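Local coordinates for protein SusD homolog (Bacteroides thetaiotaomicron, PDB 4MRU) that probably binds mucin O-glycans as a SusD-like outer-membrane lipoprotein of a gut bacterium, and carries a magnesium-binding site, at residues Q32-P37 with I87-P92. Numbering follows the deposited sequence.
Sequences QGLVIP and ISETYP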
loop_
_atom_site.group_PDB
_atom_site.type_symbol
_atom_site.label_atom_id
_atom_site.label_comp_id
_atom_site.label_asym_id
_atom_site.label_seq_id
_atom_site.Cartn_x
_atom_site.Cartn_y
_atom_site.Cartn_z
ATOM N N GLN A 32 7.823 -13.658 -4.781
ATOM C CA GLN A 32 8.051 -12.696 -3.695
ATOM C C GLN A 32 8.431 -11.319 -4.238
ATOM O O GLN A 32 8.071 -10.285 -3.662
ATOM C CB GLN A 32 9.127 -13.216 -2.727
ATOM C CG GLN A 32 8.675 -14.470 -2.009
ATOM C CD GLN A 32 9.684 -15.079 -1.033
ATOM O OE1 GLN A 32 10.904 -14.963 -1.176
ATOM N NE2 GLN A 32 9.159 -15.771 -0.062
ATOM N N GLY A 33 9.105 -11.306 -5.390
ATOM C CA GLY A 33 9.457 -10.075 -6.075
ATOM C C GLY A 33 8.381 -9.415 -6.887
ATOM O O GLY A 33 8.639 -8.427 -7.560
ATOM N N LEU A 34 7.174 -9.956 -6.839
ATOM C CA LEU A 34 6.012 -9.328 -7.523
ATOM C C LEU A 34 5.003 -8.751 -6.551
ATOM O O LEU A 34 3.910 -8.284 -6.947
ATOM C CB LEU A 34 5.360 -10.380 -8.391
ATOM C CG LEU A 34 6.136 -10.694 -9.675
ATOM C CD1 LEU A 34 5.653 -11.996 -10.301
ATOM C CD2 LEU A 34 6.017 -9.549 -10.670
ATOM N N VAL A 35 5.316 -8.820 -5.275
ATOM C CA VAL A 35 4.504 -8.218 -4.219
ATOM C C VAL A 35 4.847 -6.736 -4.218
ATOM O O VAL A 35 4.124 -5.931 -4.822
ATOM C CB VAL A 35 4.709 -8.915 -2.848
ATOM C CG1 VAL A 35 3.975 -8.175 -1.744
ATOM C CG2 VAL A 35 4.233 -10.351 -2.922
ATOM N N ILE A 36 5.987 -6.362 -3.632
ATOM C CA ILE A 36 6.480 -5.024 -3.863
ATOM C C ILE A 36 7.491 -5.271 -4.952
ATOM O O ILE A 36 8.444 -6.048 -4.747
ATOM C CB ILE A 36 7.142 -4.380 -2.643
ATOM C CG1 ILE A 36 6.218 -4.362 -1.416
ATOM C CG2 ILE A 36 7.569 -2.958 -2.986
ATOM C CD1 ILE A 36 5.115 -3.352 -1.442
ATOM N N PRO A 37 7.245 -4.739 -6.155
ATOM C CA PRO A 37 8.099 -5.173 -7.283
ATOM C C PRO A 37 9.610 -4.942 -7.070
ATOM O O PRO A 37 10.080 -3.838 -6.772
ATOM C CB PRO A 37 7.593 -4.357 -8.454
ATOM C CG PRO A 37 6.608 -3.408 -7.897
ATOM C CD PRO A 37 6.182 -3.806 -6.571
ATOM N N ILE A 87 0.341 -9.368 -13.863
ATOM C CA ILE A 87 -0.399 -10.562 -14.181
ATOM C C ILE A 87 0.414 -11.495 -15.079
ATOM O O ILE A 87 0.495 -12.675 -14.776
ATOM C CB ILE A 87 -1.763 -10.202 -14.818
ATOM C CG1 ILE A 87 -2.667 -9.596 -13.743
ATOM C CG2 ILE A 87 -2.397 -11.431 -15.443
ATOM C CD1 ILE A 87 -3.942 -8.942 -14.245
ATOM N N SER A 88 1.058 -10.988 -16.136
ATOM C CA SER A 88 1.745 -11.870 -17.071
ATOM C C SER A 88 2.994 -12.482 -16.447
ATOM O O SER A 88 3.467 -13.532 -16.894
ATOM C CB SER A 88 2.110 -11.119 -18.339
ATOM O OG SER A 88 3.086 -10.154 -18.059
ATOM N N GLU A 89 3.546 -11.830 -15.434
ATOM C CA GLU A 89 4.720 -12.404 -14.754
ATOM C C GLU A 89 4.342 -13.358 -13.631
ATOM O O GLU A 89 5.115 -14.259 -13.303
ATOM C CB GLU A 89 5.596 -11.309 -14.227
ATOM C CG GLU A 89 6.284 -10.546 -15.345
ATOM C CD GLU A 89 7.168 -9.407 -14.865
ATOM O OE1 GLU A 89 7.672 -9.481 -13.731
ATOM O OE2 GLU A 89 7.370 -8.439 -15.648
ATOM N N THR A 90 3.180 -13.144 -13.023
ATOM C CA THR A 90 2.762 -13.969 -11.901
ATOM C C THR A 90 2.400 -15.377 -12.367
ATOM O O THR A 90 2.865 -16.373 -11.787
ATOM C CB THR A 90 1.586 -13.350 -11.111
ATOM O OG1 THR A 90 2.020 -12.133 -10.487
ATOM C CG2 THR A 90 1.122 -14.283 -10.038
ATOM N N TYR A 91 1.577 -15.480 -13.405
ATOM C CA TYR A 91 0.915 -16.747 -13.650
ATOM C C TYR A 91 1.833 -17.839 -14.187
ATOM O O TYR A 91 1.643 -18.997 -13.827
ATOM C CB TYR A 91 -0.306 -16.562 -14.561
ATOM C CG TYR A 91 -1.472 -16.141 -13.698
ATOM C CD1 TYR A 91 -2.178 -17.081 -12.956
ATOM C CD2 TYR A 91 -1.786 -14.806 -13.538
ATOM C CE1 TYR A 91 -3.184 -16.695 -12.113
ATOM C CE2 TYR A 91 -2.798 -14.400 -12.687
ATOM C CZ TYR A 91 -3.502 -15.347 -11.977
ATOM O OH TYR A 91 -4.519 -14.949 -11.129
ATOM N N PRO A 92 2.829 -17.506 -15.008
ATOM C CA PRO A 92 3.772 -18.597 -15.343
ATOM C C PRO A 92 4.533 -19.160 -14.106
ATOM O O PRO A 92 4.827 -20.361 -14.035
ATOM C CB PRO A 92 4.735 -17.935 -16.355
ATOM C CG PRO A 92 3.990 -16.721 -16.864
ATOM C CD PRO A 92 3.188 -16.246 -15.680
#
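Leu34, just past the end of helix 24-32, faces Glu89 and Thr90 on helix 81-100, with 7.2 Å between the CA atoms of Leu34 and Thr90. Segment 32-37 runs as an irregular loop leading to helix 40-54, while 87-92 is helical and kinked at Pro92, whose ring nitrogen has no hydrogen to give to the preceding turn. The two backbones stay apart, and one leucine side chain spans the gap; branched, wholly aliphatic and buried, it can set two methyls against the helix.

With CG anti to its own carbonyl carbon (chi1 -75°), Leu34 bears on Glu89 with both methyls, each 4.0 Å from Glu89 CB. It lies across the glutamate, and Leu34 CD2 also touches one carboxylate oxygen, 3.5 Å from Glu89 OE1. Leu34 CD1 reaches Thr90 as well, 3.6 Å from Thr90 OG1, and comes near the backbone O of Glu89. The side chains of Leu34 and Thr90 pass each other in opposite directions.

Both polar groups have other partners. Glu89 OE1 accepts a hydrogen bond from Gln39 NE2, tying the helix to the far end of the same loop, and Thr90 OG1 bonds to Val86 O one turn back, which lets a hydroxyl sit buried beside a methyl. Glutamate suits its partly exposed position by offering aliphatic carbon to Leu34 and a carboxylate to Gln39. Were Leu34 cut back to alanine, a gap would probably open beside Glu89 CB, and Thr90 OG1 would lose the methyl packed on it.

Leu34 thus fits the interhelical loop onto helix 81-100, while Val35 and Ile36 touch helix 104-125, within the TPR-like, largely helical SusD fold and away from the magnesium site.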